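Local coordinates for protein beta-glucosidase (PDB 6JXG) that probably hydrolyses terminal, non-reducing beta-D-glucosyl residues, releasing beta-D-glucose in the breakdown of cellulose, at residues 58-63 and 153-158; 140-145 and 190-195; 112-117 and 183-188; 84-89 and 326-331; 74-79 and 529-534. All coordinates share one frame; numbering follows the deposited sequence.

How the interactions relate
Interactions 1, 2 and 3 lie within the TIM-barrel-type domain. Interaction 1 joins strand 151-157 to the loop after strand 55-57, two strands away in the same sheet. Interactions 2 and 3 use opposite ends of helix 184-191, their centres about 15 Å apart, and each touches interaction 1. Interactions 4 and 5, centres about 14 Å apart, tie the successive helices 84-100 and 75-79 to later parts of the chain: helix 323-332 and the loop at 529-534 of the family 3 C-terminal domain, the second domain. Along the chain, interaction 5 encloses interactions 2, 3 and 4. The first three thus join parts within the barrel domain, whereas interaction 5 joins it to the second domain.

Interaction 1: 58-63 and 153-158; sequences DGPLGI and CAKHFI
Lys155 passes one flat group and ends beside another: its CG sits over the centre of one face of the His156 imidazole, 3.6 Å above the ring plane, and its NZ comes up to the carboxylate of Asp58. The setting is the TIM-barrel-type domain of a family 3 glycoside hydrolase, where strand 151-157 faces the loop after strand 55-57. Lys155 starts with CG between the backbone N and the carbonyl carbon (chi1 71°) and then runs fully extended, which carries the ammonium across to the loop. There Asp58 OD1 and Lys155 NZ form a long salt bridge of 3.7 Å, the two side chains meeting at about a right angle. Pro60 flanks the same lysine end: its CD is 3.8 Å from Lys155 NZ, and its CG is 3.9 Å from Lys155 CE. The other carboxylate oxygen of Asp58, OD2, pairs with Arg64, so the acid is shared between two cations. The loop is shaped by a cis peptide before Gly59 and a type I turn from Gly59 to Gly62; cis peptides precede His156 in the strand and Ile158 just after it. Lys155 NZ finds a further, hydrogen-bonded partner in the carbonyl oxygen of Leu107.

Interaction 2: 140-145 and 190-195; sequences NTITGM and IKANVA
A Schellman motif closes helix 184-191 and brings Ala192 and Val194 against Ile142 and Thr143 of helix 131-147. Asn193, with positive phi, is its C-prime residue: Asn193 N bonds to Ile190 O and Val194 N to Ala189 O, turning the chain so that Val194 CG2 comes against helix 131-147. Ile142 does most of the touching. Its CG1 branch stands beside the backbone N (chi1 -73°) and reaches out with CD1, which lies 3.6 Å from Val194 CG2, the two side chains crossing obliquely. The other branch, CG2, packs 3.9 Å from Ala192 O and 4.0 Å from Val194 CA. In the barrel, these are the helices leading into strands 151-157 and 196-199, which run parallel and side by side; Ile142 and Val194 both also pack on Ala152 of the first strand. Cutting Ile142 back to an alanine is likely to cost Val194 CG2 its apolar partner on the helix and open a gap between helix and turn beside Ala152. At the partly exposed Thr143 and Ala192 the contact becomes polar. A water gives one hydrogen bond to Thr143 OG1, at 2.7 Å from that oxygen, and another to Ala192 O, at 2.6 Å. Thr143 OG1 is also hydrogen-bonded to Ser139 O one turn back in its helix, while Ala192 CB lies 4.1 Å from Thr143 OG1.

Interaction 3: 112-117 and 183-188; sequences GPIGKI and LWPFAD
Gly112, which touches the Phe186 ring, accepts at its O a hydrogen bond from His156 ND1, and its N bonds to the backbone of Lys155 at the other end of the same residue. Held in this way on strand 151-157, Gly112 meets the ring of Phe186: its N lies 4.0 Å from Phe186 CE2 and equally far from Phe186 CZ, approaching the ring obliquely. The ring comes there because its CG stands beside the backbone N of Phe186 (chi1 -76°), which swings the outer carbons toward the loop. Glycine suits the close approach, since a CB would sit tightly against CE2. Two residues on from Gly112, Ile114 meets Pro185, the residue before Phe186, in a second, purely apolar touch, with Ile114 CG2 4.2 Å from Pro185 CG. Asn134 of helix 131-147 packs on both of these side chains. Farther along the loop, Glu161 fixes the chain through its carboxylate: OE2 bonds to Ile114 N, and OE1 takes both Gly115 N and Lys116 N. The contact thus seats the loop after strand 105-106 on the first turn of helix 184-191, one of the helices packed around the strands of a TIM-barrel-type domain.

Interaction 4: 84-89 and 326-331; sequences ISLIYS and ARAIAR
Leu86 and Ile329 lie alongside each other, pointing opposite ways, with Leu86 CB 3.8 Å from Ile329 CG1. The isoleucine goes on past the leucine to the backbone, its CD1 coming to 3.6 Å from Leu86 O. On the leucine side the two methyls divide the work: CD2 rests 3.8 Å from Ala328 CB, while CD1 lies 4.1 Å from Ile329 CG1. Both long side chains have their first branch beside the backbone N, Leu86 with chi1 -71°, which aims each at the other helix. Within helix 323-332, the guanidinium of Arg331 lays one face over Ala328 CA, 3.8 Å from its plane. Ile329 is backed by Pro73 and by Gln77 and Thr78 of helix 75-79, so it touches helices 84-100 and 75-79 from its own helix 323-332. At the start of helix 84-100, Asp83 OD1 takes weak bonds from Ser85 N and Leu86 N. On the far side of helix 323-332, Arg327 makes a salt bridge with Asp517 of helix 511-519. This is apolar helix-helix packing, in which the first turn of a helix of the TIM-barrel-type domain meets helix 323-332, the helix that leads into strand 335-339 of the second mixed sheet.

Interaction 5: 74-79 and 529-534; sequences TGIQTA and LPYTIA
Ile76 reaches from the first turn of helix 75-79 to Pro530 and Tyr531. From CB the longer branch leaves with CG1 opposite the backbone N (chi1 -165°), and CG1 itself lies 3.8 Å from Tyr531 CE2, near the plane of the phenol ring at its edge. The same CG1 is 3.9 Å from Pro530 CG. One atom farther out, the tip CD1 comes to 3.6 Å from Pro530 CG and 4.0 Å from Pro530 CB, the isoleucine crossing the proline ring at about a right angle. Pro530 in turn sets its CD over the centre of one face of the Tyr531 ring, 4.1 Å above it, so proline and tyrosine offer the isoleucine a joint apolar surface. Tyr531 is further placed by a hydrogen bond between its OH and Trp503 NE1. With an alanine at Ile76, Pro530 CG and Tyr531 CE2 would both probably lose their apolar partner, leaving a gap between helix and loop. The helix is set by Thr74 at its N-cap: Thr74 OG1 accepts from Gln77 N at 3.2 Å and is also bonded to Val506 O. Thr74 O takes two donors of Thr78, its N and its OG1, the hydroxyl standing 42° out of the carbonyl plane. The helix belongs to the TIM-barrel-type domain and residues 529-534 to the family 3 C-terminal domain, the second domain. Their meeting here is carbon against carbon and buried, so shape and exclusion of water, not charge, hold this point of the domain interface.

Interaction 1: 58-63 and 153-158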
# COMPACT_ATOMS: atom_id res chain seq x y z
N ASP A 58 -13.53 -7.56 0.20
CA ASP A 58 -12.63 -6.43 -0.19
C ASP A 58 -12.92 -5.20 0.73
O ASP A 58 -13.98 -5.13 1.42
CB ASP A 58 -12.89 -6.01 -1.62
CG ASP A 58 -12.33 -6.95 -2.67
OD1 ASP A 58 -11.21 -7.40 -2.43
OD2 ASP A 58 -13.01 -7.21 -3.70
N GLY A 59 -12.01 -4.25 0.84
CA GLY A 59 -10.71 -4.29 0.21
C GLY A 59 -9.73 -3.63 1.15
O GLY A 59 -10.01 -3.46 2.33
N PRO A 60 -8.54 -3.24 0.65
CA PRO A 60 -7.47 -2.73 1.53
C PRO A 60 -7.71 -1.42 2.26
O PRO A 60 -7.09 -1.23 3.32
CB PRO A 60 -6.22 -2.67 0.56
CG PRO A 60 -6.61 -3.61 -0.58
CD PRO A 60 -8.07 -3.50 -0.72
N LEU A 61 -8.60 -0.54 1.77
CA LEU A 61 -8.74 0.79 2.36
C LEU A 61 -10.11 1.01 2.97
O LEU A 61 -10.45 2.13 3.35
CB LEU A 61 -8.44 1.86 1.31
CG LEU A 61 -9.25 1.91 0.03
CD1 LEU A 61 -10.75 2.19 0.21
CD2 LEU A 61 -8.70 2.93 -0.95
N GLY A 62 -10.90 -0.04 3.03
CA GLY A 62 -12.24 0.05 3.58
C GLY A 62 -13.09 -1.09 3.09
O GLY A 62 -12.76 -1.77 2.08
N ILE A 63 -14.26 -1.24 3.73
CA ILE A 63 -15.14 -2.37 3.38
C ILE A 63 -15.81 -2.04 2.07
O ILE A 63 -16.45 -0.94 1.94
CB ILE A 63 -16.24 -2.57 4.42
CG1 ILE A 63 -15.71 -2.54 5.86
CG2 ILE A 63 -17.02 -3.86 4.10
CD1 ILE A 63 -14.56 -3.48 6.14
N CYS A 153 -5.11 -10.49 4.77
CA CYS A 153 -4.78 -11.22 3.58
C CYS A 153 -3.79 -10.35 2.79
O CYS A 153 -4.17 -9.44 2.02
CB CYS A 153 -6.02 -11.47 2.71
SG CYS A 153 -5.61 -12.52 1.23
N ALA A 154 -2.52 -10.69 2.90
CA ALA A 154 -1.52 -10.07 2.09
C ALA A 154 -1.62 -10.50 0.61
O ALA A 154 -1.50 -11.71 0.28
CB ALA A 154 -0.12 -10.39 2.62
N LYS A 155 -1.74 -9.54 -0.27
CA LYS A 155 -1.99 -9.86 -1.70
C LYS A 155 -1.11 -8.92 -2.55
O LYS A 155 -0.73 -7.82 -2.04
CB LYS A 155 -3.49 -9.73 -2.02
CG LYS A 155 -4.09 -8.33 -2.05
CD LYS A 155 -5.63 -8.36 -2.07
CE LYS A 155 -6.10 -6.98 -2.45
NZ LYS A 155 -7.56 -6.85 -2.53
N HIS A 156 -0.80 -9.22 -3.80
CA HIS A 156 -1.11 -10.38 -4.60
C HIS A 156 0.25 -11.03 -4.89
O HIS A 156 1.18 -10.36 -5.39
CB HIS A 156 -1.75 -9.96 -5.93
CG HIS A 156 -2.87 -8.98 -5.78
ND1 HIS A 156 -2.65 -7.62 -5.62
CD2 HIS A 156 -4.20 -9.16 -5.73
CE1 HIS A 156 -3.82 -7.01 -5.51
NE2 HIS A 156 -4.77 -7.92 -5.61
N PHE A 157 0.40 -12.26 -4.44
CA PHE A 157 1.65 -12.97 -4.54
C PHE A 157 1.75 -13.68 -5.93
O PHE A 157 1.03 -14.65 -6.17
CB PHE A 157 1.72 -14.06 -3.44
CG PHE A 157 3.06 -14.80 -3.41
CD1 PHE A 157 4.11 -14.24 -2.75
CD2 PHE A 157 3.25 -16.03 -4.10
CE1 PHE A 157 5.38 -14.90 -2.70
CE2 PHE A 157 4.49 -16.69 -4.07
CZ PHE A 157 5.55 -16.09 -3.37
N ILE A 158 2.60 -13.24 -6.86
CA ILE A 158 3.57 -12.19 -6.75
C ILE A 158 3.93 -11.79 -8.22
O ILE A 158 3.68 -12.56 -9.16
CB ILE A 158 4.84 -12.71 -5.96
CG1 ILE A 158 5.73 -11.54 -5.52
CG2 ILE A 158 5.58 -13.77 -6.79
CD1 ILE A 158 6.74 -11.83 -4.42

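Interaction 2: 140-145 and 190-195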
# COMPACT_ATOMS: atom_id res chain seq x y z
N ASN A 140 2.68 -3.24 10.21
CA ASN A 140 1.87 -2.45 11.12
C ASN A 140 0.38 -2.52 10.74
O ASN A 140 -0.46 -2.51 11.61
CB ASN A 140 2.34 -0.98 11.18
CG ASN A 140 3.47 -0.80 12.14
OD1 ASN A 140 3.27 -0.75 13.35
ND2 ASN A 140 4.68 -0.73 11.60
N THR A 141 0.07 -2.55 9.44
CA THR A 141 -1.34 -2.70 9.01
C THR A 141 -1.96 -4.05 9.43
O THR A 141 -3.06 -4.13 9.95
CB THR A 141 -1.46 -2.55 7.48
OG1 THR A 141 -0.92 -1.26 7.07
CG2 THR A 141 -2.90 -2.68 7.09
N ILE A 142 -1.24 -5.12 9.21
CA ILE A 142 -1.67 -6.45 9.55
C ILE A 142 -1.83 -6.57 11.06
O ILE A 142 -2.80 -7.15 11.54
CB ILE A 142 -0.71 -7.47 9.04
CG1 ILE A 142 -0.91 -7.53 7.53
CG2 ILE A 142 -0.91 -8.87 9.65
CD1 ILE A 142 0.24 -8.19 6.84
N THR A 143 -0.88 -6.06 11.80
CA THR A 143 -0.96 -6.20 13.28
C THR A 143 -2.21 -5.44 13.77
O THR A 143 -2.90 -5.91 14.68
CB THR A 143 0.31 -5.71 13.96
OG1 THR A 143 1.43 -6.45 13.46
CG2 THR A 143 0.16 -5.90 15.43
N GLY A 144 -2.48 -4.29 13.22
CA GLY A 144 -3.68 -3.55 13.52
C GLY A 144 -4.94 -4.33 13.22
O GLY A 144 -5.86 -4.44 14.04
N MET A 145 -5.04 -4.78 11.99
CA MET A 145 -6.22 -5.49 11.54
C MET A 145 -6.52 -6.72 12.40
O MET A 145 -7.66 -6.92 12.88
CB MET A 145 -6.00 -5.95 10.10
CG MET A 145 -6.10 -4.84 9.07
SD MET A 145 -5.63 -5.34 7.39
CE MET A 145 -7.06 -6.29 6.85
N ILE A 190 4.37 -12.21 6.63
CA ILE A 190 4.42 -13.50 7.29
C ILE A 190 4.98 -13.48 8.72
O ILE A 190 4.38 -14.09 9.63
CB ILE A 190 5.18 -14.49 6.39
CG1 ILE A 190 4.39 -14.69 5.08
CG2 ILE A 190 5.40 -15.79 7.11
CD1 ILE A 190 5.09 -15.39 3.91
N LYS A 191 6.11 -12.82 8.93
CA LYS A 191 6.64 -12.57 10.30
C LYS A 191 5.63 -11.90 11.20
O LYS A 191 5.53 -12.21 12.38
CB LYS A 191 7.91 -11.71 10.18
CG LYS A 191 8.52 -11.28 11.52
CD LYS A 191 9.19 -12.51 12.17
CE LYS A 191 9.85 -12.19 13.54
NZ LYS A 191 9.06 -11.27 14.39
N ALA A 192 4.80 -10.99 10.67
CA ALA A 192 3.78 -10.40 11.48
C ALA A 192 2.51 -11.31 11.66
O ALA A 192 1.48 -10.83 11.98
CB ALA A 192 3.36 -9.06 10.92
N ASN A 193 2.60 -12.57 11.25
CA ASN A 193 1.51 -13.59 11.48
C ASN A 193 0.28 -13.32 10.68
O ASN A 193 -0.83 -13.65 11.05
CB ASN A 193 1.18 -13.75 12.96
CG ASN A 193 2.30 -14.44 13.71
OD1 ASN A 193 2.90 -15.41 13.22
ND2 ASN A 193 2.64 -13.91 14.86
N VAL A 194 0.48 -12.73 9.51
CA VAL A 194 -0.63 -12.65 8.53
C VAL A 194 -1.37 -13.99 8.36
O VAL A 194 -0.79 -15.08 8.18
CB VAL A 194 -0.25 -12.01 7.21
CG1 VAL A 194 0.40 -13.01 6.28
CG2 VAL A 194 -1.47 -11.37 6.50
N ALA A 195 -2.69 -13.92 8.43
CA ALA A 195 -3.54 -15.15 8.40
C ALA A 195 -3.59 -15.84 7.06
O ALA A 195 -3.75 -17.09 6.96
CB ALA A 195 -4.95 -14.80 8.88
O HOH W 1 0.86 -9.10 13.87

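Interaction 3: 112-117 and 183-188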
# COMPACT_ATOMS: atom_id res chain seq x y z
N GLY A 112 1.99 -6.55 -3.20
CA GLY A 112 2.30 -6.84 -4.63
C GLY A 112 1.06 -6.38 -5.41
O GLY A 112 -0.05 -6.91 -5.25
N PRO A 113 1.20 -5.40 -6.30
CA PRO A 113 2.43 -4.76 -6.75
C PRO A 113 3.09 -3.85 -5.67
O PRO A 113 2.39 -3.21 -4.81
CB PRO A 113 1.93 -3.89 -7.86
CG PRO A 113 0.51 -3.51 -7.45
CD PRO A 113 -0.01 -4.79 -6.88
N ILE A 114 4.41 -3.75 -5.74
CA ILE A 114 5.12 -2.72 -4.98
C ILE A 114 5.07 -1.40 -5.76
O ILE A 114 5.14 -0.31 -5.16
CB ILE A 114 6.59 -3.09 -4.62
CG1 ILE A 114 7.50 -3.12 -5.85
CG2 ILE A 114 6.69 -4.41 -3.84
CD1 ILE A 114 8.99 -3.38 -5.48
N GLY A 115 4.94 -1.47 -7.10
CA GLY A 115 4.89 -0.31 -7.95
C GLY A 115 6.21 0.03 -8.66
O GLY A 115 6.50 1.18 -8.83
N LYS A 116 6.96 -1.00 -9.09
CA LYS A 116 8.20 -0.86 -9.86
C LYS A 116 7.99 -0.09 -11.17
O LYS A 116 8.95 0.56 -11.67
CB LYS A 116 8.81 -2.25 -10.17
CG LYS A 116 9.15 -2.45 -11.66
CD LYS A 116 8.97 -3.83 -12.02
CE LYS A 116 8.48 -4.22 -13.36
NZ LYS A 116 9.46 -4.34 -14.43
N ILE A 117 6.77 -0.15 -11.71
CA ILE A 117 6.37 0.57 -12.95
C ILE A 117 5.48 1.72 -12.56
O ILE A 117 4.34 1.52 -12.10
CB ILE A 117 5.66 -0.33 -13.98
CG1 ILE A 117 6.54 -1.52 -14.36
CG2 ILE A 117 5.19 0.49 -15.17
CD1 ILE A 117 5.82 -2.63 -15.06
N LEU A 183 9.70 -10.10 -2.81
CA LEU A 183 9.37 -10.96 -1.64
C LEU A 183 9.41 -10.27 -0.28
O LEU A 183 8.66 -10.64 0.65
CB LEU A 183 10.27 -12.20 -1.66
CG LEU A 183 9.83 -13.31 -0.68
CD1 LEU A 183 8.48 -13.86 -1.11
CD2 LEU A 183 10.92 -14.39 -0.61
N TRP A 184 10.28 -9.28 -0.16
CA TRP A 184 10.62 -8.71 1.11
C TRP A 184 9.37 -8.25 1.95
O TRP A 184 9.18 -8.63 3.10
CB TRP A 184 11.62 -7.64 0.88
CG TRP A 184 12.06 -6.91 2.10
CD1 TRP A 184 11.33 -6.11 2.93
CD2 TRP A 184 13.42 -6.89 2.64
NE1 TRP A 184 12.13 -5.60 3.94
CE2 TRP A 184 13.41 -6.10 3.80
CE3 TRP A 184 14.62 -7.44 2.21
CZ2 TRP A 184 14.55 -5.84 4.54
CZ3 TRP A 184 15.79 -7.22 2.97
CH2 TRP A 184 15.75 -6.40 4.10
N PRO A 185 8.42 -7.54 1.32
CA PRO A 185 7.23 -7.20 2.11
C PRO A 185 6.36 -8.37 2.44
O PRO A 185 5.69 -8.34 3.48
CB PRO A 185 6.46 -6.24 1.26
CG PRO A 185 7.22 -6.10 0.00
CD PRO A 185 8.50 -6.84 0.04
N PHE A 186 6.34 -9.41 1.60
CA PHE A 186 5.61 -10.61 1.98
C PHE A 186 6.26 -11.32 3.14
O PHE A 186 5.58 -11.83 4.06
CB PHE A 186 5.41 -11.56 0.81
CG PHE A 186 4.36 -11.12 -0.16
CD1 PHE A 186 3.02 -11.37 0.10
CD2 PHE A 186 4.72 -10.42 -1.31
CE1 PHE A 186 2.04 -11.00 -0.78
CE2 PHE A 186 3.73 -10.05 -2.21
CZ PHE A 186 2.36 -10.38 -1.96
N ALA A 187 7.58 -11.31 3.19
CA ALA A 187 8.29 -11.92 4.35
C ALA A 187 7.97 -11.17 5.63
O ALA A 187 7.66 -11.81 6.68
CB ALA A 187 9.80 -11.98 4.08
N ASP A 188 7.97 -9.83 5.58
CA ASP A 188 7.54 -9.01 6.77
C ASP A 188 6.10 -9.35 7.19
O ASP A 188 5.76 -9.51 8.36
CB ASP A 188 7.65 -7.49 6.52
CG ASP A 188 9.06 -6.92 6.78
OD1 ASP A 188 10.06 -7.70 6.97
OD2 ASP A 188 9.12 -5.70 6.88

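Interaction 4: 84-89 and 326-331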
# COMPACT_ATOMS: atom_id res chain seq x y z
N ILE A 84 4.49 5.00 11.56
CA ILE A 84 3.99 3.68 11.90
C ILE A 84 2.79 3.63 12.84
O ILE A 84 2.04 2.67 12.82
CB ILE A 84 5.10 2.74 12.45
CG1 ILE A 84 5.73 3.31 13.71
CG2 ILE A 84 6.03 2.41 11.32
CD1 ILE A 84 6.87 2.51 14.32
N SER A 85 2.64 4.67 13.65
CA SER A 85 1.53 4.79 14.55
C SER A 85 0.24 5.01 13.80
O SER A 85 -0.77 4.38 14.10
CB SER A 85 1.75 5.89 15.54
OG SER A 85 0.69 5.81 16.51
N LEU A 86 0.27 5.85 12.75
CA LEU A 86 -0.94 6.06 11.96
C LEU A 86 -1.24 4.83 11.14
O LEU A 86 -2.41 4.51 10.91
CB LEU A 86 -0.78 7.28 11.04
CG LEU A 86 -0.79 8.59 11.79
CD1 LEU A 86 -0.56 9.72 10.81
CD2 LEU A 86 -2.09 8.78 12.60
N ILE A 87 -0.17 4.15 10.62
CA ILE A 87 -0.35 3.00 9.81
C ILE A 87 -1.05 1.93 10.65
O ILE A 87 -2.03 1.30 10.18
CB ILE A 87 1.00 2.46 9.31
CG1 ILE A 87 1.67 3.51 8.44
CG2 ILE A 87 0.74 1.17 8.52
CD1 ILE A 87 3.08 3.25 7.93
N TYR A 88 -0.57 1.74 11.89
CA TYR A 88 -1.16 0.73 12.75
C TYR A 88 -2.60 1.09 13.02
O TYR A 88 -3.46 0.24 12.87
CB TYR A 88 -0.39 0.63 14.08
CG TYR A 88 -1.13 -0.20 15.06
CD1 TYR A 88 -1.01 -1.58 15.05
CD2 TYR A 88 -2.02 0.40 16.01
CE1 TYR A 88 -1.71 -2.40 15.97
CE2 TYR A 88 -2.71 -0.42 16.92
CZ TYR A 88 -2.56 -1.81 16.86
OH TYR A 88 -3.27 -2.63 17.72
N SER A 89 -2.88 2.35 13.38
CA SER A 89 -4.24 2.76 13.68
C SER A 89 -5.26 2.60 12.52
O SER A 89 -6.39 2.22 12.72
CB SER A 89 -4.30 4.21 14.21
OG SER A 89 -3.68 4.24 15.50
N ALA A 326 -8.59 8.60 9.67
CA ALA A 326 -8.72 8.93 8.26
C ALA A 326 -8.25 10.41 7.97
O ALA A 326 -7.48 10.68 7.04
CB ALA A 326 -10.11 8.64 7.75
N ARG A 327 -8.67 11.33 8.82
CA ARG A 327 -8.22 12.70 8.70
C ARG A 327 -6.73 12.86 8.96
O ARG A 327 -6.04 13.60 8.27
CB ARG A 327 -9.01 13.62 9.63
CG ARG A 327 -8.72 15.10 9.34
CD ARG A 327 -9.57 15.94 10.24
NE ARG A 327 -9.25 17.36 10.06
CZ ARG A 327 -10.10 18.32 10.37
NH1 ARG A 327 -11.31 18.04 10.83
NH2 ARG A 327 -9.75 19.59 10.22
N ALA A 328 -6.19 12.18 9.98
CA ALA A 328 -4.81 12.34 10.32
C ALA A 328 -3.88 11.87 9.17
O ALA A 328 -2.89 12.53 8.88
CB ALA A 328 -4.47 11.64 11.63
N ILE A 329 -4.25 10.78 8.50
CA ILE A 329 -3.48 10.33 7.32
C ILE A 329 -3.69 11.20 6.08
O ILE A 329 -2.72 11.44 5.35
CB ILE A 329 -3.80 8.84 7.05
CG1 ILE A 329 -3.26 8.00 8.23
CG2 ILE A 329 -3.26 8.39 5.70
CD1 ILE A 329 -3.70 6.60 8.28
N ALA A 330 -4.91 11.68 5.84
CA ALA A 330 -5.17 12.62 4.75
C ALA A 330 -4.32 13.86 4.94
O ALA A 330 -3.82 14.43 3.98
CB ALA A 330 -6.62 13.03 4.70
N ARG A 331 -4.13 14.25 6.19
CA ARG A 331 -3.29 15.42 6.49
C ARG A 331 -1.79 15.12 6.44
O ARG A 331 -1.00 15.81 5.80
CB ARG A 331 -3.70 15.93 7.90
CG ARG A 331 -2.91 17.07 8.53
CD ARG A 331 -3.38 17.24 9.99
NE ARG A 331 -2.75 16.18 10.74
CZ ARG A 331 -3.20 15.51 11.82
NH1 ARG A 331 -4.36 15.74 12.32
NH2 ARG A 331 -2.42 14.59 12.43

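Interaction 5: 74-79 and 529-534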
# COMPACT_ATOMS: atom_id res chain seq x y z
N THR A 74 -5.88 5.76 0.89
CA THR A 74 -5.19 4.69 0.11
C THR A 74 -3.95 4.22 0.81
O THR A 74 -3.34 4.94 1.62
CB THR A 74 -4.83 5.18 -1.28
OG1 THR A 74 -3.95 6.29 -1.16
CG2 THR A 74 -6.10 5.63 -2.04
N GLY A 75 -3.51 3.02 0.45
CA GLY A 75 -2.25 2.50 0.91
C GLY A 75 -1.11 3.48 0.71
O GLY A 75 -0.29 3.67 1.58
N ILE A 76 -1.04 4.09 -0.46
CA ILE A 76 0.15 4.85 -0.81
C ILE A 76 0.15 6.14 -0.03
O ILE A 76 1.26 6.63 0.32
CB ILE A 76 0.28 5.07 -2.36
CG1 ILE A 76 1.69 5.54 -2.75
CG2 ILE A 76 -0.76 6.05 -2.89
CD1 ILE A 76 2.81 4.58 -2.40
N GLN A 77 -1.04 6.71 0.21
CA GLN A 77 -1.20 7.89 1.12
C GLN A 77 -0.79 7.56 2.52
O GLN A 77 -0.11 8.37 3.19
CB GLN A 77 -2.64 8.43 1.15
CG GLN A 77 -2.82 9.73 2.02
CD GLN A 77 -2.30 10.87 1.21
OE1 GLN A 77 -2.06 10.66 0.04
NE2 GLN A 77 -2.23 12.09 1.76
N THR A 78 -1.15 6.36 2.96
CA THR A 78 -0.76 5.84 4.29
C THR A 78 0.78 5.71 4.41
O THR A 78 1.38 6.14 5.40
CB THR A 78 -1.53 4.53 4.53
OG1 THR A 78 -2.92 4.82 4.51
CG2 THR A 78 -1.16 3.90 5.81
N ALA A 79 1.40 5.15 3.37
CA ALA A 79 2.89 5.06 3.34
C ALA A 79 3.52 6.40 3.36
O ALA A 79 4.54 6.58 4.05
CB ALA A 79 3.42 4.25 2.19
N LEU A 529 7.77 11.90 -0.08
CA LEU A 529 7.42 11.06 -1.21
C LEU A 529 7.82 9.61 -0.99
O LEU A 529 8.94 9.33 -0.53
CB LEU A 529 8.10 11.55 -2.45
CG LEU A 529 7.66 12.86 -3.09
CD1 LEU A 529 8.58 13.12 -4.25
CD2 LEU A 529 6.19 12.82 -3.55
N PRO A 530 6.92 8.66 -1.33
CA PRO A 530 7.23 7.25 -1.26
C PRO A 530 7.65 6.68 -2.60
O PRO A 530 7.81 5.49 -2.72
CB PRO A 530 5.88 6.63 -0.84
CG PRO A 530 4.85 7.45 -1.58
CD PRO A 530 5.46 8.88 -1.51
N TYR A 531 7.86 7.55 -3.57
CA TYR A 531 8.39 7.21 -4.90
C TYR A 531 9.10 8.42 -5.48
O TYR A 531 9.12 9.49 -4.88
CB TYR A 531 7.27 6.73 -5.80
CG TYR A 531 6.01 7.57 -5.69
CD1 TYR A 531 6.01 8.92 -6.00
CD2 TYR A 531 4.79 6.99 -5.28
CE1 TYR A 531 4.88 9.67 -5.89
CE2 TYR A 531 3.65 7.76 -5.18
CZ TYR A 531 3.72 9.10 -5.48
OH TYR A 531 2.56 9.84 -5.39
N THR A 532 9.80 8.20 -6.57
CA THR A 532 10.56 9.27 -7.20
C THR A 532 9.77 9.97 -8.24
O THR A 532 9.04 9.29 -9.00
CB THR A 532 11.84 8.70 -7.86
OG1 THR A 532 12.65 8.06 -6.91
CG2 THR A 532 12.70 9.77 -8.56
N ILE A 533 9.88 11.33 -8.29
CA ILE A 533 9.31 12.15 -9.34
C ILE A 533 10.48 12.58 -10.25
O ILE A 533 11.35 13.40 -9.88
CB ILE A 533 8.53 13.36 -8.80
CG1 ILE A 533 7.33 12.87 -7.99
CG2 ILE A 533 8.09 14.33 -9.92
CD1 ILE A 533 6.43 13.95 -7.49
N ALA A 534 10.53 11.94 -11.42
CA ALA A 534 11.59 12.16 -12.41
C ALA A 534 11.32 13.42 -13.25
O ALA A 534 10.20 14.00 -13.26
CB ALA A 534 11.64 11.00 -13.31